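Local coordinates for acyl-CoA-binding domain-containing protein 1 (PDB 5H3G) that binds medium- and long-chain acyl-CoA esters with high affinity and may take part in phospholipid biosynthesis, at residues M4-D9 / E73-Y78; Y36-V41 / K64-K69; P49-F52 / D56-K59. One frame throughout, in Å; residues are numbered along the deposited sequence.

Interaction 1: residues M4-D9 / E73-Y78; sequences MGLQED and EAMSDY
Met-75 takes the largest share of this interface, meeting Leu-6 of the opposing helix at its base and Gln-7 at its tip. Leu-6 brings one branch across: its CD2 methyl rests 3.9 Å from CB of Met-75, at the base of that side chain, and equally far from OG of Ser-76. With CG anti to the backbone N (chi1 179°), the isobutyl group of Leu-6 projects from helix 4-17 into this position.

The thioether of Met-75 runs extended beyond CG and carries SD and CE back toward helix 4-17, where SD comes 4.1 Å from CA of Gln-7. There the terminal methyl meets the amide end of Gln-7. In the conformer given, OE1 of Gln-7 lies 3.1 Å from CE of Met-75, but a second conformer was deposited, so that short approach is doubtful evidence of a fixed contact. The amide of Gln-7 has its polar partner on its own helix, where NE2 bonds to Glu-11.

No hydrogen bond joins the two segments; the contact rests mainly on van der Waals packing, with Leu-6 against Met-75 its apolar part. Their axes approach to 9.8 Å and cross at 45°. Leu-6 also touches Glu-72 and Ile-79 on helix 71-92, and Met-75 reaches Phe-10 on helix 4-17 as well as Ala-39 on helix 26-41, placing it where three helices of the bundle converge.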
loop_
_atom_site.group_PDB
_atom_site.type_symbol
_atom_site.label_atom_id
_atom_site.label_comp_id
_atom_site.label_asym_id
_atom_site.label_seq_id
_atom_site.Cartn_x
_atom_site.Cartn_y
_atom_site.Cartn_z
ATOM N N MET A 4 3.334 -13.535 -13.835
ATOM C CA MET A 4 1.892 -13.765 -13.921
ATOM C C MET A 4 1.293 -14.082 -12.554
ATOM O O MET A 4 0.304 -13.466 -12.142
ATOM C CB MET A 4 1.611 -14.894 -14.916
ATOM C CG MET A 4 0.140 -15.115 -15.228
ATOM S SD MET A 4 -0.104 -16.431 -16.444
ATOM C CE MET A 4 0.512 -17.852 -15.538
ATOM N N GLY A 5 1.886 -15.035 -11.834
ATOM C CA GLY A 5 1.335 -15.423 -10.545
ATOM C C GLY A 5 1.325 -14.277 -9.553
ATOM O O GLY A 5 0.370 -14.110 -8.791
ATOM N N LEU A 6 2.376 -13.458 -9.568
ATOM C CA LEU A 6 2.418 -12.299 -8.683
ATOM C C LEU A 6 1.363 -11.264 -9.051
ATOM O O LEU A 6 0.721 -10.691 -8.164
ATOM C CB LEU A 6 3.799 -11.665 -8.719
ATOM C CG LEU A 6 3.875 -10.434 -7.829
ATOM C CD1 LEU A 6 3.750 -10.879 -6.387
ATOM C CD2 LEU A 6 5.141 -9.668 -8.071
ATOM N N GLN A 7 1.196 -10.977 -10.346
ATOM C CA GLN A 7 0.181 -10.014 -10.764
ATOM C C GLN A 7 -1.210 -10.481 -10.352
ATOM O O GLN A 7 -2.039 -9.676 -9.905
ATOM C CB GLN A 7 0.250 -9.799 -12.277
ATOM C CG GLN A 7 -0.775 -8.805 -12.807
ATOM C CD GLN A 7 -0.315 -7.365 -12.687
ATOM O OE1 GLN A 7 0.847 -7.051 -12.949
ATOM N NE2 GLN A 7 -1.227 -6.479 -12.297
ATOM N N GLU A 8 -1.479 -11.782 -10.492
ATOM C CA GLU A 8 -2.760 -12.333 -10.060
ATOM C C GLU A 8 -2.939 -12.162 -8.559
ATOM O O GLU A 8 -3.983 -11.689 -8.097
ATOM C CB GLU A 8 -2.851 -13.813 -10.448
ATOM C CG GLU A 8 -2.811 -14.061 -11.954
ATOM C CD GLU A 8 -2.743 -15.543 -12.326
ATOM O OE1 GLU A 8 -2.481 -16.384 -11.439
ATOM O OE2 GLU A 8 -2.952 -15.863 -13.517
ATOM N N ASP A 9 -1.918 -12.551 -7.784
ATOM C CA ASP A 9 -1.943 -12.365 -6.335
ATOM C C ASP A 9 -2.194 -10.912 -5.975
ATOM O O ASP A 9 -2.951 -10.618 -5.049
ATOM C CB ASP A 9 -0.612 -12.802 -5.715
ATOM C CG ASP A 9 -0.461 -14.305 -5.623
ATOM O OD1 ASP A 9 -1.437 -15.035 -5.865
ATOM O OD2 ASP A 9 0.662 -14.745 -5.302
ATOM N N GLU A 73 8.744 -5.988 -6.859
ATOM C CA GLU A 73 9.055 -5.820 -5.436
ATOM C C GLU A 73 7.897 -5.180 -4.682
ATOM O O GLU A 73 7.541 -5.624 -3.584
ATOM C CB GLU A 73 10.309 -4.964 -5.244
ATOM C CG GLU A 73 11.620 -5.691 -5.466
ATOM C CD GLU A 73 12.845 -4.770 -5.416
ATOM O OE1 GLU A 73 12.721 -3.558 -5.691
ATOM O OE2 GLU A 73 13.945 -5.262 -5.110
ATOM N N ALA A 74 7.337 -4.096 -5.227
ATOM C CA ALA A 74 6.308 -3.359 -4.497
ATOM C C ALA A 74 5.005 -4.137 -4.449
ATOM O O ALA A 74 4.312 -4.117 -3.423
ATOM C CB ALA A 74 6.094 -1.983 -5.126
ATOM N N MET A 75 4.647 -4.817 -5.544
ATOM C CA MET A 75 3.524 -5.751 -5.506
ATOM C C MET A 75 3.739 -6.786 -4.424
ATOM O O MET A 75 2.819 -7.113 -3.664
ATOM C CB MET A 75 3.354 -6.466 -6.850
ATOM C CG MET A 75 2.600 -5.711 -7.914
ATOM S SD MET A 75 2.253 -6.731 -9.370
ATOM C CE MET A 75 1.193 -5.590 -10.238
ATOM N N SER A 76 4.965 -7.310 -4.359
ATOM C CA SER A 76 5.366 -8.258 -3.334
ATOM C C SER A 76 5.092 -7.723 -1.938
ATOM O O SER A 76 4.442 -8.383 -1.115
ATOM C CB SER A 76 6.868 -8.551 -3.490
ATOM O OG SER A 76 7.162 -8.915 -4.812
ATOM N N ASP A 77 5.638 -6.552 -1.640
ATOM C CA ASP A 77 5.499 -5.999 -0.303
ATOM C C ASP A 77 4.048 -5.701 0.005
ATOM O O ASP A 77 3.576 -5.993 1.103
ATOM C CB ASP A 77 6.325 -4.735 -0.167
ATOM C CG ASP A 77 7.786 -5.009 -0.222
ATOM O OD1 ASP A 77 8.176 -6.094 0.245
ATOM O OD2 ASP A 77 8.523 -4.156 -0.747
ATOM N N TYR A 78 3.334 -5.099 -0.952
ATOM C CA TYR A 78 1.917 -4.803 -0.747
ATOM C C TYR A 78 1.169 -6.061 -0.326
ATOM O O TYR A 78 0.415 -6.057 0.655
ATOM C CB TYR A 78 1.315 -4.202 -2.030
ATOM C CG TYR A 78 -0.178 -3.978 -1.913
ATOM C CD1 TYR A 78 -0.673 -2.807 -1.362
ATOM C CD2 TYR A 78 -1.078 -4.965 -2.299
ATOM C CE1 TYR A 78 -2.058 -2.604 -1.229
ATOM C CE2 TYR A 78 -2.455 -4.777 -2.166
ATOM C CZ TYR A 78 -2.926 -3.598 -1.623
ATOM O OH TYR A 78 -4.294 -3.415 -1.469
#

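Interaction 2: residues Y36-V41 / K64-K69; sequences YKQATV and KAVEGK
Gln-38 carries this contact on the helix side, and its amide makes the one direct hydrogen bond between the segments: NE2 of Gln-38 donates to O of Lys-69 over 3.2 Å. The bond is almost straight, with an N-H...O angle of 175°. Donor and acceptor planes both suit it, since the oxygen lies in the amide plane of Gln-38 and is met in the carbonyl plane of Lys-69, on a lone pair. The same NE2 also bonds to OD1 of Asp-43, an oxygen that additionally accepts from N of Gly-68, so Asp-43 helps fix the rotation of the amide.

Van der Waals contacts run along the rest of the side chain. Gln-38 has CG anti to its backbone nitrogen and bends at chi2 (69°), which lays the chain across the loop: CB sits 3.7 Å from CG2 of Val-66, and CG is 4.1 Å from CB of Lys-69. A close approach of a different kind brings the amide carbon CD of Gln-38 to 3.4 Å from the carbonyl O of Val-66.

In the four-helix acyl-CoA-binding fold, this joins the C-terminal end of helix 26-41 to the connection between helices 57-64 and 71-92. Tyr-36 and Lys-37, on the same helical segment, belong to the acyl-CoA site by similarity.

The loop's shape rests on two successive beta turns, type I from Lys-64 to Glu-67 and type II from Val-66 to Lys-69. Gly-68, with phi at 96°, suits the second, because a CB there would jam against the preceding carbonyl oxygen.

As for charge, a salt bridge spans the first turn, NZ of Lys-64 reaching OE1 of Glu-67 at 2.6 Å on its syn lone pair.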
loop_
_atom_site.group_PDB
_atom_site.type_symbol
_atom_site.label_atom_id
_atom_site.label_comp_id
_atom_site.label_asym_id
_atom_site.label_seq_id
_atom_site.Cartn_x
_atom_site.Cartn_y
_atom_site.Cartn_z
ATOM N N TYR A 36 0.918 0.528 -2.824
ATOM C CA TYR A 36 0.013 0.409 -3.958
ATOM C C TYR A 36 0.402 1.371 -5.072
ATOM O O TYR A 36 0.431 0.995 -6.249
ATOM C CB TYR A 36 -1.424 0.670 -3.513
ATOM C CG TYR A 36 -2.427 0.389 -4.610
ATOM C CD1 TYR A 36 -2.908 -0.889 -4.820
ATOM C CD2 TYR A 36 -2.865 1.403 -5.452
ATOM C CE1 TYR A 36 -3.837 -1.155 -5.827
ATOM C CE2 TYR A 36 -3.772 1.153 -6.465
ATOM C CZ TYR A 36 -4.261 -0.134 -6.651
ATOM O OH TYR A 36 -5.173 -0.389 -7.650
ATOM N N LYS A 37 0.676 2.628 -4.719
ATOM C CA LYS A 37 1.192 3.578 -5.703
ATOM C C LYS A 37 2.458 3.049 -6.365
ATOM O O LYS A 37 2.573 3.025 -7.598
ATOM C CB LYS A 37 1.468 4.918 -5.034
ATOM C CG LYS A 37 0.224 5.612 -4.474
ATOM C CD LYS A 37 -0.803 5.864 -5.569
ATOM C CE LYS A 37 -0.266 6.726 -6.710
ATOM N NZ LYS A 37 -1.407 7.226 -7.544
ATOM N N GLN A 38 3.438 2.660 -5.556
ATOM C CA GLN A 38 4.711 2.194 -6.104
ATOM C C GLN A 38 4.518 0.986 -7.013
ATOM O O GLN A 38 5.124 0.905 -8.090
ATOM C CB GLN A 38 5.667 1.852 -4.965
ATOM C CG GLN A 38 7.075 1.578 -5.462
ATOM C CD GLN A 38 7.754 2.827 -5.995
ATOM O OE1 GLN A 38 7.364 3.958 -5.685
ATOM N NE2 GLN A 38 8.784 2.629 -6.816
ATOM N N ALA A 39 3.654 0.056 -6.607
ATOM C CA ALA A 39 3.426 -1.176 -7.360
ATOM C C ALA A 39 2.797 -0.913 -8.721
ATOM O O ALA A 39 3.142 -1.569 -9.708
ATOM C CB ALA A 39 2.535 -2.113 -6.550
ATOM N N THR A 40 1.862 0.030 -8.799
ATOM C CA THR A 40 1.102 0.241 -10.019
ATOM C C THR A 40 1.700 1.310 -10.924
ATOM O O THR A 40 1.731 1.123 -12.140
ATOM C CB THR A 40 -0.347 0.606 -9.687
ATOM O OG1 THR A 40 -0.372 1.756 -8.834
ATOM C CG2 THR A 40 -1.047 -0.545 -8.984
ATOM N N VAL A 41 2.200 2.422 -10.385
ATOM C CA VAL A 41 2.665 3.520 -11.227
ATOM C C VAL A 41 4.136 3.854 -11.019
ATOM O O VAL A 41 4.665 4.718 -11.732
ATOM C CB VAL A 41 1.797 4.785 -11.057
ATOM C CG1 VAL A 41 0.378 4.498 -11.516
ATOM C CG2 VAL A 41 1.801 5.275 -9.628
ATOM N N LYS A 64 6.934 8.200 -1.293
ATOM C CA LYS A 64 8.361 8.510 -1.394
ATOM C C LYS A 64 9.213 7.469 -0.673
ATOM O O LYS A 64 10.311 7.113 -1.133
ATOM C CB LYS A 64 8.608 9.909 -0.827
ATOM C CG LYS A 64 10.062 10.369 -0.809
ATOM C CD LYS A 64 10.665 10.435 -2.191
ATOM C CE LYS A 64 12.061 11.056 -2.142
ATOM N NZ LYS A 64 12.643 11.275 -3.504
ATOM N N ALA A 65 8.706 6.943 0.443
ATOM C CA ALA A 65 9.489 6.036 1.271
ATOM C C ALA A 65 9.804 4.715 0.582
ATOM O O ALA A 65 10.764 4.041 0.979
ATOM C CB ALA A 65 8.765 5.768 2.590
ATOM N N VAL A 66 9.035 4.316 -0.423
ATOM C CA VAL A 66 9.286 3.057 -1.111
ATOM C C VAL A 66 9.819 3.301 -2.520
ATOM O O VAL A 66 9.792 2.405 -3.362
ATOM C CB VAL A 66 8.034 2.165 -1.116
ATOM C CG1 VAL A 66 7.750 1.666 0.290
ATOM C CG2 VAL A 66 6.815 2.957 -1.638
ATOM N N GLU A 67 10.304 4.514 -2.783
ATOM C CA GLU A 67 10.915 4.818 -4.068
ATOM C C GLU A 67 12.046 3.840 -4.379
ATOM O O GLU A 67 12.791 3.425 -3.486
ATOM C CB GLU A 67 11.451 6.248 -4.069
ATOM C CG GLU A 67 11.888 6.724 -5.446
ATOM C CD GLU A 67 12.078 8.227 -5.532
ATOM O OE1 GLU A 67 12.385 8.856 -4.504
ATOM O OE2 GLU A 67 11.917 8.782 -6.640
ATOM N N GLY A 68 12.148 3.457 -5.654
ATOM C CA GLY A 68 13.174 2.546 -6.118
ATOM C C GLY A 68 12.766 1.089 -6.221
ATOM O O GLY A 68 13.559 0.283 -6.730
ATOM N N LYS A 69 11.573 0.711 -5.758
ATOM C CA LYS A 69 11.193 -0.692 -5.818
ATOM C C LYS A 69 10.609 -1.021 -7.190
ATOM O O LYS A 69 9.777 -0.276 -7.717
ATOM C CB LYS A 69 10.177 -1.028 -4.720
ATOM C CG LYS A 69 10.649 -0.804 -3.285
ATOM C CD LYS A 69 9.606 -1.357 -2.311
ATOM C CE LYS A 69 10.022 -1.203 -0.860
ATOM N NZ LYS A 69 11.095 -2.154 -0.458
#

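Interaction 3: residues P49-F52 / D56-K59; sequences PGIF and DRAK
Arg-57 runs extended through chi1 and chi2 and then turns sharply at chi3 (-88°), which brings the edge of its guanidinium to the carbonyl of Pro-49. NE and NH2 both donate to that one oxygen: NE of Arg-57 lies 2.8 Å from O of Pro-49 with an N-H...O angle of 159°, and NH2 of Arg-57 is 3.1 Å from the same O at a more bent 137°. The oxygen stays close to the guanidinium plane. Over one face comes Ile-51, whose CG1 is 3.5 Å from NH1 of Arg-57. Nearer the helix, CG of Pro-49 packs 4.0 Å from CA of Arg-57.

Asp-56 is the N-cap of helix 57-64, its OD1 accepting from N of Lys-59 at 2.9 Å. Lys-59 is an acyl-CoA-binding residue by similarity.

A leucine in place of Arg-57, lacking both nitrogens, would probably leave the carbonyl of Pro-49 without its side-chain donors and the loop less firmly held to the first turn of the helix. As the acceptor is a neutral backbone oxygen, the grip probably orients the guanidinium without offsetting its charge, and Arg-48 brings a like charge close to NH1.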
loop_
_atom_site.group_PDB
_atom_site.type_symbol
_atom_site.label_atom_id
_atom_site.label_comp_id
_atom_site.label_asym_id
_atom_site.label_seq_id
_atom_site.Cartn_x
_atom_site.Cartn_y
_atom_site.Cartn_z
ATOM N N PRO A 49 4.612 17.696 -0.814
ATOM C CA PRO A 49 3.663 18.765 -0.485
ATOM C C PRO A 49 4.136 19.546 0.729
ATOM O O PRO A 49 4.658 18.978 1.691
ATOM C CB PRO A 49 2.356 18.013 -0.200
ATOM C CG PRO A 49 2.536 16.664 -0.831
ATOM C CD PRO A 49 3.997 16.364 -0.722
ATOM N N GLY A 50 3.958 20.865 0.677
ATOM C CA GLY A 50 4.257 21.687 1.833
ATOM C C GLY A 50 3.392 21.327 3.028
ATOM O O GLY A 50 2.343 20.696 2.905
ATOM N N ILE A 51 3.856 21.744 4.210
ATOM C CA ILE A 51 3.140 21.446 5.454
ATOM C C ILE A 51 1.695 21.922 5.384
ATOM O O ILE A 51 0.772 21.240 5.842
ATOM C CB ILE A 51 3.876 22.072 6.653
ATOM C CG1 ILE A 51 5.231 21.403 6.858
ATOM C CG2 ILE A 51 3.047 21.929 7.931
ATOM C CD1 ILE A 51 5.980 21.943 8.042
ATOM N N PHE A 52 1.473 23.106 4.823
ATOM C CA PHE A 52 0.149 23.703 4.826
ATOM C C PHE A 52 -0.562 23.534 3.502
ATOM O O PHE A 52 -1.589 24.175 3.279
ATOM C CB PHE A 52 0.256 25.180 5.214
ATOM C CG PHE A 52 1.082 25.389 6.438
ATOM C CD1 PHE A 52 0.570 25.084 7.689
ATOM C CD2 PHE A 52 2.391 25.815 6.344
ATOM C CE1 PHE A 52 1.334 25.231 8.815
ATOM C CE2 PHE A 52 3.164 25.961 7.479
ATOM C CZ PHE A 52 2.629 25.679 8.715
ATOM N N ASP A 56 -2.009 15.934 0.444
ATOM C CA ASP A 56 -1.759 15.156 1.658
ATOM C C ASP A 56 -0.271 14.812 1.759
ATOM O O ASP A 56 0.221 13.961 1.014
ATOM C CB ASP A 56 -2.631 13.900 1.602
ATOM C CG ASP A 56 -2.613 13.081 2.885
ATOM O OD1 ASP A 56 -1.548 12.887 3.486
ATOM O OD2 ASP A 56 -3.694 12.588 3.278
ATOM N N ARG A 57 0.450 15.469 2.675
ATOM C CA ARG A 57 1.881 15.198 2.814
ATOM C C ARG A 57 2.137 13.780 3.316
ATOM O O ARG A 57 3.093 13.128 2.882
ATOM C CB ARG A 57 2.545 16.234 3.735
ATOM C CG ARG A 57 3.983 15.883 4.160
ATOM C CD ARG A 57 4.652 16.971 5.024
ATOM N NE ARG A 57 5.314 17.977 4.196
ATOM C CZ ARG A 57 6.373 18.690 4.571
ATOM N NH1 ARG A 57 6.906 18.528 5.777
ATOM N NH2 ARG A 57 6.899 19.566 3.737
ATOM N N ALA A 58 1.300 13.282 4.230
ATOM C CA ALA A 58 1.514 11.943 4.769
ATOM C C ALA A 58 1.454 10.877 3.679
ATOM O O ALA A 58 2.280 9.955 3.665
ATOM C CB ALA A 58 0.491 11.647 5.869
ATOM N N LYS A 59 0.469 10.965 2.779
ATOM C CA LYS A 59 0.385 10.018 1.670
ATOM C C LYS A 59 1.600 10.126 0.759
ATOM O O LYS A 59 2.198 9.115 0.378
ATOM C CB LYS A 59 -0.896 10.250 0.867
ATOM C CG LYS A 59 -2.149 9.704 1.531
ATOM C CD LYS A 59 -3.391 9.935 0.668
ATOM C CE LYS A 59 -4.556 9.087 1.161
ATOM N NZ LYS A 59 -5.820 9.343 0.401
HETATM O O HOH W 1 0.239 18.837 3.400
#

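Interactions 1 and 2 adjoin, their centres about 13 Å apart, and meet where helix 71-92 packs on helix 26-41, CB of Ala-74 lying 3.7 Å from CG of Gln-38, and where the loop residue Lys-69 forms a long, weak ion pair with Asp-77. Interaction 3 stands apart, its centre about 17 Å from that of interaction 2 and about 28 Å from that of interaction 1. In sequence the three are nested, 3 inside 2 inside 1. Each includes residues assigned by similarity to the acyl-CoA site: Tyr-78, then Tyr-36 and Lys-37, then Lys-59. The side chain of Met-75 is about 8 Å from that of Tyr-36, and that of Gln-38 about 8 Å from that of Tyr-78.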